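PDB 1ZEL: AbiEi antitoxin C-terminal domain-containing protein from Mycobacterium tuberculosis, which is of unknown function but probably binds DNA through an N-terminal winged-helix domain and carries a region related to the C-terminal domain of AbiEi antitoxins. Local coordinates for residues Val33-Leu38 and Asp50-Ile55; Asp85-Leu90 and Trp174-Pro179; Ala100-Ala105 and Ile124-Pro129; Gln189-Pro194 and Gln232-Leu237; Pro260-Thr265 and Tyr281-Glu286. All blocks are in the same frame, centred on the assembly; numbering follows the deposited sequence. Where two conformers were deposited one is given.

Interaction 1. Residues Val33-Leu38 and Asp50-Ile55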
# COMPACT_ATOMS: atom_id res chain seq x y z
N VAL A 33 11.98 7.19 -15.26
CA VAL A 33 12.51 8.18 -16.18
C VAL A 33 11.47 9.28 -16.39
O VAL A 33 10.41 9.00 -16.92
CB VAL A 33 12.83 7.53 -17.57
CG1 VAL A 33 13.38 8.58 -18.53
CG2 VAL A 33 13.85 6.40 -17.42
N THR A 34 11.78 10.51 -16.02
CA THR A 34 10.88 11.62 -16.31
C THR A 34 11.14 12.15 -17.72
O THR A 34 12.22 11.93 -18.28
CB THR A 34 11.00 12.77 -15.28
OG1 THR A 34 12.28 13.40 -15.41
CG2 THR A 34 10.89 12.23 -13.87
N LYS A 35 10.18 12.87 -18.28
CA LYS A 35 10.37 13.49 -19.57
C LYS A 35 11.57 14.45 -19.57
O LYS A 35 12.31 14.53 -20.56
CB LYS A 35 9.10 14.24 -20.02
CG LYS A 35 9.30 14.83 -21.41
CD LYS A 35 8.01 15.33 -21.99
CE LYS A 35 8.27 16.01 -23.31
NZ LYS A 35 6.98 16.58 -23.76
N GLU A 36 11.78 15.14 -18.44
CA GLU A 36 12.87 16.09 -18.30
C GLU A 36 14.21 15.39 -18.28
O GLU A 36 15.19 15.91 -18.82
CB GLU A 36 12.71 16.89 -17.00
CG GLU A 36 11.47 17.81 -16.95
CD GLU A 36 10.18 17.13 -16.46
OE1 GLU A 36 10.10 15.89 -16.40
OE2 GLU A 36 9.22 17.85 -16.13
N ASP A 37 14.27 14.23 -17.63
CA ASP A 37 15.47 13.41 -17.57
C ASP A 37 15.82 12.92 -18.98
O ASP A 37 16.97 12.98 -19.42
CB ASP A 37 15.25 12.23 -16.60
CG ASP A 37 16.46 11.28 -16.47
OD1 ASP A 37 17.59 11.68 -16.82
OD2 ASP A 37 16.28 10.12 -16.01
N LEU A 38 14.83 12.42 -19.70
CA LEU A 38 15.09 11.98 -21.07
C LEU A 38 15.51 13.14 -21.97
O LEU A 38 16.44 12.99 -22.77
CB LEU A 38 13.87 11.25 -21.66
CG LEU A 38 14.39 10.47 -22.87
CD1 LEU A 38 14.80 9.05 -22.48
CD2 LEU A 38 13.41 10.50 -23.98
N ASP A 50 13.39 15.89 -31.37
CA ASP A 50 12.30 16.32 -30.51
C ASP A 50 12.13 15.27 -29.41
O ASP A 50 12.08 14.07 -29.72
CB ASP A 50 11.02 16.44 -31.33
CG ASP A 50 9.81 16.70 -30.46
OD1 ASP A 50 9.71 17.82 -29.91
OD2 ASP A 50 8.98 15.79 -30.34
N PRO A 51 12.10 15.69 -28.12
CA PRO A 51 11.94 14.75 -27.01
C PRO A 51 10.71 13.84 -27.16
O PRO A 51 10.84 12.63 -27.00
CB PRO A 51 11.82 15.66 -25.79
CG PRO A 51 12.58 16.88 -26.19
CD PRO A 51 12.26 17.08 -27.63
N ASP A 52 9.55 14.41 -27.49
CA ASP A 52 8.34 13.61 -27.68
C ASP A 52 8.50 12.53 -28.75
O ASP A 52 8.14 11.37 -28.55
CB ASP A 52 7.16 14.54 -28.03
CG ASP A 52 6.65 15.29 -26.82
OD1 ASP A 52 6.97 14.87 -25.70
OD2 ASP A 52 5.92 16.28 -27.00
N SER A 53 9.05 12.94 -29.89
CA SER A 53 9.42 12.02 -30.96
C SER A 53 10.38 10.92 -30.54
O SER A 53 10.19 9.77 -30.87
CB SER A 53 10.07 12.79 -32.10
OG SER A 53 10.31 11.93 -33.19
N ALA A 54 11.45 11.30 -29.84
CA ALA A 54 12.42 10.34 -29.30
C ALA A 54 11.73 9.32 -28.41
O ALA A 54 11.94 8.10 -28.56
CB ALA A 54 13.50 11.09 -28.50
N ILE A 55 10.88 9.81 -27.51
CA ILE A 55 10.18 8.93 -26.56
C ILE A 55 9.25 7.96 -27.27
O ILE A 55 9.18 6.79 -26.91
CB ILE A 55 9.43 9.73 -25.45
CG1 ILE A 55 10.43 10.45 -24.56
CG2 ILE A 55 8.59 8.77 -24.58
CD1 ILE A 55 9.91 11.68 -23.86
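Lys35 reaches across to Asp52 with a fully extended side chain, and the two chains meet at a slant. The ammonium group, NZ, lies 2.6 Å from Asp52 OD1 in a short salt bridge; NZ meets OD1 on the syn side, 23° out of the carboxylate plane. Lys35 has CG anti to its backbone nitrogen (chi1 -177°), and with every later torsion also near 180° the chain spans the gap between the two helix starts. Its aliphatic part is used as well: CG passes at about a right angle to Ile55, 4.0 Å from CD1, and CE comes 4.3 Å from CB of Pro51. Next to this bridge Leu38 and Ile55 run past one another in opposite directions, with Leu38 CD2 near Ile55 CD1 (3.7 Å). The segments are the N-terminal ends of helices 35-44 and 51-61, which, with the hairpin of strands 64-66 and 72-75, fit the helix-turn-helix and wing of a winged-helix domain. Each helix start carries its own cap: Thr34 OG1 accepts from Asp37 N at 3.1 Å, and Asp50 OD2 accepts from Ser53 N at 2.9 Å. Trp73 of strand 72-75 touches both Lys35 and Ile55, while Leu64 packs on Leu38 and Ile55.

Interaction 2. Residues Asp85-Leu90 and Trp174-Pro179. With FMT (formic acid), chain F.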
# COMPACT_ATOMS: atom_id res chain seq x y z
N ASP A 85 8.31 -5.09 -10.29
CA ASP A 85 8.20 -4.11 -9.23
C ASP A 85 6.74 -3.76 -9.31
O ASP A 85 6.30 -3.26 -10.35
CB ASP A 85 9.07 -2.88 -9.50
CG ASP A 85 8.88 -1.77 -8.49
OD1 ASP A 85 8.13 -1.96 -7.49
OD2 ASP A 85 9.47 -0.70 -8.67
N PRO A 86 5.96 -4.11 -8.27
CA PRO A 86 4.53 -3.86 -8.32
C PRO A 86 4.14 -2.44 -7.96
O PRO A 86 2.99 -2.09 -8.09
CB PRO A 86 3.97 -4.81 -7.27
CG PRO A 86 5.07 -4.96 -6.28
CD PRO A 86 6.36 -4.86 -7.06
N TYR A 87 5.11 -1.63 -7.51
CA TYR A 87 4.80 -0.30 -7.04
C TYR A 87 5.23 0.80 -8.00
O TYR A 87 5.22 1.96 -7.63
CB TYR A 87 5.42 -0.06 -5.65
CG TYR A 87 4.94 -1.06 -4.58
CD1 TYR A 87 3.58 -1.37 -4.43
CD2 TYR A 87 5.84 -1.65 -3.72
CE1 TYR A 87 3.14 -2.28 -3.47
CE2 TYR A 87 5.41 -2.56 -2.75
CZ TYR A 87 4.06 -2.86 -2.63
OH TYR A 87 3.65 -3.74 -1.65
N LEU A 88 5.56 0.44 -9.23
CA LEU A 88 6.02 1.45 -10.17
C LEU A 88 5.01 2.58 -10.41
O LEU A 88 5.42 3.73 -10.56
CB LEU A 88 6.51 0.82 -11.50
CG LEU A 88 7.99 0.53 -11.62
CD1 LEU A 88 8.32 -0.20 -12.94
CD2 LEU A 88 8.86 1.80 -11.46
N PRO A 89 3.69 2.27 -10.45
CA PRO A 89 2.74 3.40 -10.49
C PRO A 89 2.93 4.44 -9.37
O PRO A 89 2.81 5.65 -9.62
CB PRO A 89 1.37 2.71 -10.35
CG PRO A 89 1.61 1.29 -10.90
CD PRO A 89 3.02 0.95 -10.55
N LEU A 90 3.20 3.99 -8.15
CA LEU A 90 3.40 4.92 -7.04
C LEU A 90 4.75 5.62 -7.10
O LEU A 90 4.86 6.81 -6.79
CB LEU A 90 3.24 4.19 -5.70
CG LEU A 90 1.80 3.74 -5.43
CD1 LEU A 90 1.77 2.88 -4.19
CD2 LEU A 90 0.86 4.94 -5.28
N TRP A 174 11.68 -2.10 4.28
CA TRP A 174 10.75 -3.20 4.60
C TRP A 174 9.51 -3.25 3.69
O TRP A 174 8.98 -4.33 3.46
CB TRP A 174 10.37 -3.16 6.10
CG TRP A 174 9.47 -2.02 6.43
CD1 TRP A 174 9.82 -0.73 6.71
CD2 TRP A 174 8.05 -2.07 6.47
NE1 TRP A 174 8.69 0.03 6.93
CE2 TRP A 174 7.59 -0.77 6.78
CE3 TRP A 174 7.11 -3.08 6.24
CZ2 TRP A 174 6.23 -0.46 6.88
CZ3 TRP A 174 5.76 -2.78 6.37
CH2 TRP A 174 5.33 -1.47 6.67
N ALA A 175 9.06 -2.09 3.19
CA ALA A 175 7.96 -2.02 2.19
C ALA A 175 8.50 -1.54 0.83
O ALA A 175 7.83 -0.76 0.10
CB ALA A 175 6.80 -1.11 2.68
N THR A 176 9.71 -2.01 0.52
CA THR A 176 10.45 -1.77 -0.74
C THR A 176 10.83 -0.32 -0.94
O THR A 176 11.07 0.11 -2.09
CB THR A 176 9.66 -2.24 -1.98
OG1 THR A 176 8.64 -1.27 -2.28
CG2 THR A 176 9.05 -3.61 -1.78
N GLY A 177 10.84 0.45 0.14
CA GLY A 177 11.26 1.83 0.07
C GLY A 177 10.16 2.86 0.09
O GLY A 177 10.45 4.05 0.13
N LEU A 178 8.90 2.42 0.04
CA LEU A 178 7.79 3.36 0.08
C LEU A 178 7.29 3.48 1.51
O LEU A 178 7.50 2.55 2.28
CB LEU A 178 6.65 2.87 -0.81
CG LEU A 178 6.96 2.83 -2.30
CD1 LEU A 178 5.81 2.13 -2.96
CD2 LEU A 178 7.15 4.24 -2.89
N PRO A 179 6.63 4.59 1.85
CA PRO A 179 5.98 4.79 3.15
C PRO A 179 4.82 3.80 3.25
O PRO A 179 4.15 3.54 2.24
CB PRO A 179 5.42 6.21 3.06
CG PRO A 179 6.06 6.84 1.91
CD PRO A 179 6.45 5.76 0.96
C FMT F . 1.91 -5.82 -3.17
O1 FMT F . 2.97 -6.43 -3.32
O2 FMT F . 1.65 -5.13 -2.17
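Ala175 opens the contact with its carbonyl oxygen, which lies 4.1 Å from CE2 of Tyr87, oblique to the ring. Thr176 follows in the turn and comes to the ring's edge: OG1 sits near the ring plane, 3.2 Å from Tyr87 CD2, and the methyl CG2 approaches CE2 in the same plane. This hydroxyl is held by its own backbone, donating to Ala175 O at 2.6 Å with the donor tilted 26° from the carbonyl plane, and it also meets Arg91, whose NE pairs with Asp85. Residues Ala175 to Leu178 form a type I' beta turn, with Thr176 and Gly177 both at positive phi, and the turn presses a loop of the AbiEi-like domain against the start of helix 88-96. Ahead of that helix an Asx turn, in which Asp85 OD1 accepts from Tyr87 N at 3.0 Å, fixes the backbone that carries the tyrosine. Leu178 then turns back toward the helix. With CG anti to its carbonyl carbon (chi1 -66°), it brings CD1 to 3.5 Å from Tyr87 CB and 4.3 Å from Leu90 CB. Beyond the ring, Tyr87 OH is hydrogen-bonded to O2 of a formic acid molecule, probably from the crystallisation liquor, though the 2.5 Å between OH and O2 is doubtfully short; Ser108 and Gln119 also bind this molecule, and His112 bonds to the same hydroxyl.

Interaction 3. Residues Ala100-Ala105 and Ile124-Pro129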
# COMPACT_ATOMS: atom_id res chain seq x y z
N ALA A 100 3.80 13.54 -2.64
CA ALA A 100 2.58 12.81 -2.96
C ALA A 100 1.76 12.51 -1.70
O ALA A 100 0.55 12.65 -1.70
CB ALA A 100 2.89 11.53 -3.73
N GLY A 101 2.45 12.12 -0.64
CA GLY A 101 1.83 11.97 0.68
C GLY A 101 1.07 10.69 0.95
O GLY A 101 0.35 10.61 1.94
N PHE A 102 1.23 9.67 0.08
CA PHE A 102 0.49 8.43 0.25
C PHE A 102 1.28 7.52 1.16
O PHE A 102 2.50 7.69 1.33
CB PHE A 102 0.24 7.69 -1.10
CG PHE A 102 1.51 7.31 -1.84
CD1 PHE A 102 2.20 6.14 -1.51
CD2 PHE A 102 2.01 8.11 -2.86
CE1 PHE A 102 3.39 5.81 -2.16
CE2 PHE A 102 3.19 7.76 -3.55
CZ PHE A 102 3.88 6.61 -3.18
N MET A 103 0.58 6.54 1.72
CA MET A 103 1.23 5.42 2.37
C MET A 103 0.59 4.13 1.88
O MET A 103 -0.63 4.08 1.72
CB MET A 103 1.08 5.55 3.89
CG MET A 103 1.65 6.84 4.43
SD MET A 103 1.54 7.07 6.22
CE MET A 103 2.81 5.97 6.78
N LEU A 104 1.39 3.09 1.64
CA LEU A 104 0.86 1.77 1.39
C LEU A 104 -0.05 1.39 2.55
O LEU A 104 0.28 1.65 3.72
CB LEU A 104 1.99 0.75 1.23
CG LEU A 104 2.85 0.86 -0.02
CD1 LEU A 104 4.02 -0.14 0.00
CD2 LEU A 104 2.01 0.71 -1.28
N ALA A 105 -1.22 0.83 2.24
CA ALA A 105 -2.21 0.51 3.27
C ALA A 105 -2.74 -0.90 3.12
O ALA A 105 -2.22 -1.68 2.31
CB ALA A 105 -3.37 1.53 3.26
N ILE A 124 -3.19 -1.37 -6.00
CA ILE A 124 -2.38 -1.13 -4.80
C ILE A 124 -3.16 -0.31 -3.80
O ILE A 124 -3.52 0.84 -4.08
CB ILE A 124 -1.05 -0.39 -5.13
CG1 ILE A 124 -0.27 -1.16 -6.22
CG2 ILE A 124 -0.22 -0.19 -3.82
CD1 ILE A 124 0.37 -0.25 -7.31
N PRO A 125 -3.43 -0.87 -2.61
CA PRO A 125 -4.12 -0.13 -1.57
C PRO A 125 -3.22 0.91 -0.90
O PRO A 125 -2.13 0.58 -0.39
CB PRO A 125 -4.53 -1.22 -0.58
CG PRO A 125 -3.43 -2.24 -0.72
CD PRO A 125 -3.08 -2.24 -2.18
N ILE A 126 -3.66 2.16 -0.93
CA ILE A 126 -2.95 3.24 -0.24
C ILE A 126 -3.87 4.04 0.64
O ILE A 126 -5.08 4.01 0.48
CB ILE A 126 -2.24 4.23 -1.24
CG1 ILE A 126 -3.28 4.92 -2.15
CG2 ILE A 126 -1.18 3.51 -2.08
CD1 ILE A 126 -2.66 6.04 -2.99
N TRP A 127 -3.28 4.77 1.57
CA TRP A 127 -4.00 5.77 2.35
C TRP A 127 -3.52 7.11 1.84
O TRP A 127 -2.33 7.26 1.55
CB TRP A 127 -3.67 5.62 3.86
CG TRP A 127 -4.19 6.84 4.65
CD1 TRP A 127 -5.47 7.08 5.05
CD2 TRP A 127 -3.43 8.00 5.02
NE1 TRP A 127 -5.55 8.31 5.68
CE2 TRP A 127 -4.31 8.89 5.67
CE3 TRP A 127 -2.08 8.37 4.88
CZ2 TRP A 127 -3.89 10.13 6.18
CZ3 TRP A 127 -1.67 9.59 5.37
CH2 TRP A 127 -2.57 10.46 6.02
N LEU A 128 -4.45 8.06 1.69
CA LEU A 128 -4.12 9.44 1.37
C LEU A 128 -4.80 10.38 2.35
O LEU A 128 -5.95 10.15 2.69
CB LEU A 128 -4.64 9.80 -0.04
CG LEU A 128 -3.74 9.54 -1.25
CD1 LEU A 128 -4.52 9.82 -2.55
CD2 LEU A 128 -2.49 10.37 -1.17
N PRO A 129 -4.11 11.45 2.78
CA PRO A 129 -4.80 12.41 3.63
C PRO A 129 -5.95 13.12 2.88
O PRO A 129 -5.93 13.19 1.64
CB PRO A 129 -3.70 13.41 3.99
CG PRO A 129 -2.62 13.18 3.10
CD PRO A 129 -2.71 11.82 2.54
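Met103 and Trp127 stand side by side on one face of a small mixed sheet, their side chains pointing the same way. The first torsion of the methionine (chi1 -58°) sets CG near the plane of the indole at its edge, 4.1 Å from CE3, and the straight chi2 (-179°) carries SD to 5.1 Å from the centroid of the six-membered ring; chi3 turns only the terminal methyl. The sulfur lies oblique to that ring, a Met-aromatic contact. Trp127 NE1 is bonded to Ile147 O. Ala105 CB adds to the same side, 4.1 Å from Trp127 CB. Toward helix 88-96, Phe102 takes the less common position between backbone nitrogen and carbonyl carbon, and its CB meets Ile126 CD1 and Leu128 CD2, each at 3.8 Å. Leu104 points away from the neighbouring strand at its base, yet CD2 reaches Ile124 CG2 at 3.5 Å, a tight carbon pair. Strands 103-104 and 124-127 are antiparallel: Met103 and Trp127 form a hydrogen-bonded pair, with Trp127 N to Met103 O at 2.7 Å, and Ala105 N adds a bond to Pro125 O. The chemistry is that of a buried core, in which three backbone bonds pair polar groups across the contact, between a sulfur-aromatic layer and a layer of Phe102 and aliphatic side chains that rests on helix 88-96.

Interaction 4. Residues Gln189-Pro194 and Gln232-Leu237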
# COMPACT_ATOMS: atom_id res chain seq x y z
N GLN A 189 -7.43 0.80 10.40
CA GLN A 189 -8.01 0.93 9.07
C GLN A 189 -9.06 -0.15 8.85
O GLN A 189 -10.19 0.13 8.45
CB GLN A 189 -6.93 0.78 7.98
CG GLN A 189 -7.53 0.89 6.57
CD GLN A 189 -6.67 0.23 5.52
OE1 GLN A 189 -5.46 0.23 5.62
NE2 GLN A 189 -7.31 -0.33 4.50
N ILE A 190 -8.68 -1.40 9.11
CA ILE A 190 -9.57 -2.50 8.77
C ILE A 190 -10.75 -2.61 9.77
O ILE A 190 -11.81 -3.14 9.43
CB ILE A 190 -8.76 -3.80 8.63
CG1 ILE A 190 -8.20 -4.22 9.98
CG2 ILE A 190 -7.56 -3.57 7.69
CD1 ILE A 190 -7.48 -5.59 9.93
N ALA A 191 -10.57 -2.13 11.00
CA ALA A 191 -11.70 -2.03 11.96
C ALA A 191 -12.65 -0.90 11.54
O ALA A 191 -13.89 -1.05 11.60
CB ALA A 191 -11.17 -1.78 13.38
N THR A 192 -12.09 0.22 11.12
CA THR A 192 -12.91 1.38 10.75
C THR A 192 -13.73 1.10 9.50
O THR A 192 -14.94 1.41 9.45
CB THR A 192 -12.05 2.65 10.56
OG1 THR A 192 -11.40 2.96 11.79
CG2 THR A 192 -12.89 3.86 10.12
N ARG A 193 -13.06 0.51 8.50
CA ARG A 193 -13.70 0.24 7.21
C ARG A 193 -13.31 -1.16 6.74
O ARG A 193 -12.43 -1.29 5.91
CB ARG A 193 -13.27 1.29 6.18
CG ARG A 193 -13.97 2.65 6.38
CD ARG A 193 -13.42 3.71 5.47
NE ARG A 193 -13.57 5.03 6.06
CZ ARG A 193 -13.39 6.18 5.41
NH1 ARG A 193 -13.06 6.17 4.13
NH2 ARG A 193 -13.53 7.33 6.05
N PRO A 194 -13.95 -2.20 7.29
CA PRO A 194 -13.58 -3.56 6.90
C PRO A 194 -13.65 -3.81 5.39
O PRO A 194 -12.93 -4.64 4.89
CB PRO A 194 -14.58 -4.44 7.65
CG PRO A 194 -15.01 -3.59 8.83
CD PRO A 194 -14.98 -2.18 8.35
N GLN A 232 -15.23 -0.52 18.68
CA GLN A 232 -15.79 -1.87 18.95
C GLN A 232 -15.07 -2.93 18.14
O GLN A 232 -14.61 -3.95 18.69
CB GLN A 232 -17.30 -1.90 18.66
CG GLN A 232 -18.10 -1.03 19.62
CD GLN A 232 -19.50 -0.77 19.10
OE1 GLN A 232 -19.74 0.25 18.47
NE2 GLN A 232 -20.42 -1.69 19.36
N ARG A 233 -14.97 -2.70 16.83
CA ARG A 233 -14.29 -3.65 15.96
C ARG A 233 -12.81 -3.81 16.25
O ARG A 233 -12.29 -4.95 16.24
CB ARG A 233 -14.57 -3.33 14.49
CG ARG A 233 -16.04 -3.46 14.17
CD ARG A 233 -16.30 -3.56 12.70
NE ARG A 233 -16.17 -2.27 12.07
CZ ARG A 233 -17.19 -1.50 11.70
NH1 ARG A 233 -18.44 -1.86 11.93
NH2 ARG A 233 -16.93 -0.34 11.11
N ALA A 234 -12.13 -2.71 16.57
CA ALA A 234 -10.69 -2.78 16.86
C ALA A 234 -10.46 -3.56 18.14
O ALA A 234 -9.50 -4.34 18.25
CB ALA A 234 -10.10 -1.37 16.99
N SER A 235 -11.32 -3.32 19.12
CA SER A 235 -11.20 -4.00 20.40
C SER A 235 -11.48 -5.49 20.27
O SER A 235 -10.80 -6.32 20.89
CB SER A 235 -12.10 -3.36 21.45
OG SER A 235 -11.79 -1.99 21.57
N TYR A 236 -12.48 -5.83 19.45
CA TYR A 236 -12.77 -7.22 19.11
C TYR A 236 -11.62 -7.92 18.37
O TYR A 236 -11.39 -9.12 18.56
CB TYR A 236 -14.03 -7.27 18.24
CG TYR A 236 -14.44 -8.68 17.89
CD1 TYR A 236 -14.93 -9.54 18.86
CD2 TYR A 236 -14.36 -9.14 16.58
CE1 TYR A 236 -15.33 -10.83 18.55
CE2 TYR A 236 -14.74 -10.44 16.26
CZ TYR A 236 -15.22 -11.28 17.25
OH TYR A 236 -15.62 -12.56 16.92
N LEU A 237 -10.91 -7.19 17.50
CA LEU A 237 -9.69 -7.73 16.87
C LEU A 237 -8.61 -8.06 17.92
O LEU A 237 -7.97 -9.12 17.86
CB LEU A 237 -9.16 -6.78 15.76
CG LEU A 237 -10.02 -6.72 14.47
CD1 LEU A 237 -9.49 -5.65 13.52
CD2 LEU A 237 -10.12 -8.07 13.73
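Two helices of the AbiEi-like domain pack here, the C-terminal end of helix 183-192 against the middle of helix 228-240. Arg233 reaches over to the helix end and uses the edge of its guanidinium group. NE donates to Ala191 O at 2.6 Å, a nearly straight bond (167°) lying both in the carbonyl plane and within 4° of the guanidinium plane. NH2 adds two weak bonds, to the same oxygen at 3.2 Å and to Thr192 O at 3.1 Å. A bend at chi3 (-76°) turns the group toward these carbonyls, while Pro194 comes across the arginine at about a right angle, its CG 3.7 Å from NE. The remaining nitrogen, NH1, is bonded to Arg263 O of strand 262-264, so one guanidinium joins the helix end to the neighbouring sheet. Small side chains let the backbones come close: Ala191 CB meets Ala234 CB at 3.8 Å, and the CA atoms of Ala191 and Arg233 are 5.0 Å apart. One turn further along, Leu237 CD1 packs on Ile190 CG1 at 4.0 Å. A positive group beside carbonyls at the C-terminal end of a helix probably gains from the helix dipole, and the whole is a close helix-helix packing over alanines, with Arg233 hydrogen-bonded to the carbonyls at the helix end.

Interaction 5. Residues Pro260-Thr265 and Tyr281-Glu286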
# COMPACT_ATOMS: atom_id res chain seq x y z
N PRO A 260 -24.25 1.49 20.39
CA PRO A 260 -25.16 0.73 19.51
C PRO A 260 -24.53 -0.61 19.13
O PRO A 260 -23.31 -0.74 19.16
CB PRO A 260 -25.28 1.63 18.28
CG PRO A 260 -25.10 3.03 18.85
CD PRO A 260 -23.99 2.84 19.85
N VAL A 261 -25.35 -1.60 18.75
CA VAL A 261 -24.78 -2.88 18.30
C VAL A 261 -24.15 -2.65 16.92
O VAL A 261 -24.73 -1.96 16.09
CB VAL A 261 -25.81 -4.04 18.26
CG1 VAL A 261 -25.18 -5.30 17.65
CG2 VAL A 261 -26.33 -4.34 19.66
N THR A 262 -22.95 -3.19 16.70
CA THR A 262 -22.33 -3.04 15.39
C THR A 262 -22.08 -4.39 14.75
O THR A 262 -21.93 -5.40 15.45
CB THR A 262 -20.98 -2.25 15.48
OG1 THR A 262 -20.62 -1.79 14.18
CG2 THR A 262 -19.87 -3.15 16.03
N ARG A 263 -22.07 -4.43 13.41
CA ARG A 263 -21.73 -5.64 12.68
C ARG A 263 -20.30 -5.56 12.20
O ARG A 263 -19.83 -4.50 11.80
CB ARG A 263 -22.67 -5.85 11.49
CG ARG A 263 -24.06 -6.35 11.84
CD ARG A 263 -24.91 -6.52 10.57
NE ARG A 263 -26.29 -6.94 10.85
CZ ARG A 263 -27.37 -6.18 10.68
NH1 ARG A 263 -27.27 -4.94 10.23
NH2 ARG A 263 -28.58 -6.68 10.94
N PHE A 264 -19.60 -6.69 12.25
CA PHE A 264 -18.27 -6.81 11.71
C PHE A 264 -18.47 -7.59 10.45
O PHE A 264 -18.69 -8.79 10.49
CB PHE A 264 -17.32 -7.57 12.66
CG PHE A 264 -15.86 -7.21 12.46
CD1 PHE A 264 -15.01 -7.08 13.53
CD2 PHE A 264 -15.36 -6.96 11.18
CE1 PHE A 264 -13.66 -6.72 13.33
CE2 PHE A 264 -14.03 -6.60 10.98
CZ PHE A 264 -13.19 -6.47 12.06
N THR A 265 -18.47 -6.89 9.32
CA THR A 265 -18.86 -7.48 8.04
C THR A 265 -18.26 -6.64 6.91
O THR A 265 -18.06 -5.44 7.07
CB THR A 265 -20.41 -7.55 7.88
OG1 THR A 265 -20.73 -8.31 6.71
CG2 THR A 265 -21.04 -6.14 7.74
N TYR A 281 -18.27 -6.26 23.30
CA TYR A 281 -17.98 -5.20 22.32
C TYR A 281 -19.22 -4.74 21.59
O TYR A 281 -19.14 -3.95 20.64
CB TYR A 281 -16.90 -5.66 21.33
CG TYR A 281 -15.74 -6.30 22.05
CD1 TYR A 281 -15.65 -7.69 22.17
CD2 TYR A 281 -14.80 -5.51 22.71
CE1 TYR A 281 -14.59 -8.27 22.89
CE2 TYR A 281 -13.76 -6.09 23.42
CZ TYR A 281 -13.66 -7.47 23.51
OH TYR A 281 -12.62 -8.04 24.22
N GLN A 282 -20.38 -5.21 22.07
CA GLN A 282 -21.67 -5.04 21.42
C GLN A 282 -21.54 -5.26 19.93
O GLN A 282 -21.87 -4.40 19.12
CB GLN A 282 -22.28 -3.66 21.76
CG GLN A 282 -22.64 -3.51 23.28
CD GLN A 282 -23.81 -4.39 23.68
OE1 GLN A 282 -24.92 -4.18 23.21
NE2 GLN A 282 -23.57 -5.39 24.53
N LEU A 283 -21.03 -6.44 19.58
CA LEU A 283 -20.63 -6.71 18.22
C LEU A 283 -21.16 -8.04 17.74
O LEU A 283 -21.04 -9.06 18.43
CB LEU A 283 -19.09 -6.69 18.15
CG LEU A 283 -18.41 -6.81 16.81
CD1 LEU A 283 -17.16 -5.99 16.85
CD2 LEU A 283 -18.08 -8.24 16.52
N VAL A 284 -21.75 -8.01 16.55
CA VAL A 284 -22.12 -9.22 15.82
C VAL A 284 -21.02 -9.45 14.77
O VAL A 284 -20.83 -8.64 13.87
CB VAL A 284 -23.51 -9.07 15.15
CG1 VAL A 284 -23.81 -10.29 14.29
CG2 VAL A 284 -24.60 -8.90 16.24
N ASP A 285 -20.29 -10.54 14.92
CA ASP A 285 -19.19 -10.86 14.03
C ASP A 285 -19.67 -11.77 12.89
O ASP A 285 -19.95 -12.93 13.11
CB ASP A 285 -18.04 -11.52 14.81
CG ASP A 285 -16.84 -11.87 13.92
OD1 ASP A 285 -16.71 -11.31 12.82
OD2 ASP A 285 -16.02 -12.73 14.33
N GLU A 286 -19.73 -11.21 11.68
CA GLU A 286 -20.12 -11.96 10.49
C GLU A 286 -18.92 -12.28 9.62
O GLU A 286 -19.05 -12.86 8.52
CB GLU A 286 -21.17 -11.17 9.71
CG GLU A 286 -22.37 -10.86 10.57
CD GLU A 286 -23.44 -10.05 9.87
OE1 GLU A 286 -23.22 -9.58 8.73
OE2 GLU A 286 -24.52 -9.88 10.49
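Strands 262-264 and 283-285 run parallel, 24° apart in direction and 4.7 Å apart at their closest, joined by a ladder of four backbone bonds from Thr262 N to Gln282 O (2.9 Å) through to Glu286 N to Phe264 O. On one face Arg263 and Val284 are paired. The arginine, extended from CG to NE, forms in the conformer given a long salt bridge to Glu286, NE to OE2 at 3.5 Å, its guanidinium turned 46° from the carboxylate; Glu286 OE1 also accepts from His268. Val261 CG1 packs on Val284 CG2 at 3.9 Å. The opposite face, toward helix 228-240, carries Thr262, Leu283, Phe264 and Asp285. Leu283 lies alongside Thr262, and its CD2 meets Phe264 CB at 4.0 Å, while Asp285 OD2 is bonded to Tyr236. Gln282 and Leu283 both oppose Ala278, a G1 beta bulge in the antiparallel pairing with strand 276-278. Strands 262-264, 283-285 and 276-278, in that order, make a mixed three-stranded sheet.

The five contacts follow the chain in order, except that interaction 3 is nested within the loop closed by interaction 2. Interaction 1 stands apart in the N-terminal winged-helix part, its centre about 24 Å from that of interaction 2 and about 54 Å from that of interaction 5. Interactions 2 and 3, centres about 11 Å apart, share one core: Pro179 O probably bonds to Leu104 N, and Leu90 packs on Phe102 and Leu104. Ala105 touches Gln189, leading on to interaction 4. Interactions 4 and 5 have centres about 10 Å apart, helix 228-240 lying against the sheet of strands 262-264 and 283-285. The elongated chain places a probable DNA-binding end at one side of a part in which interactions 2 to 5 touch in succession.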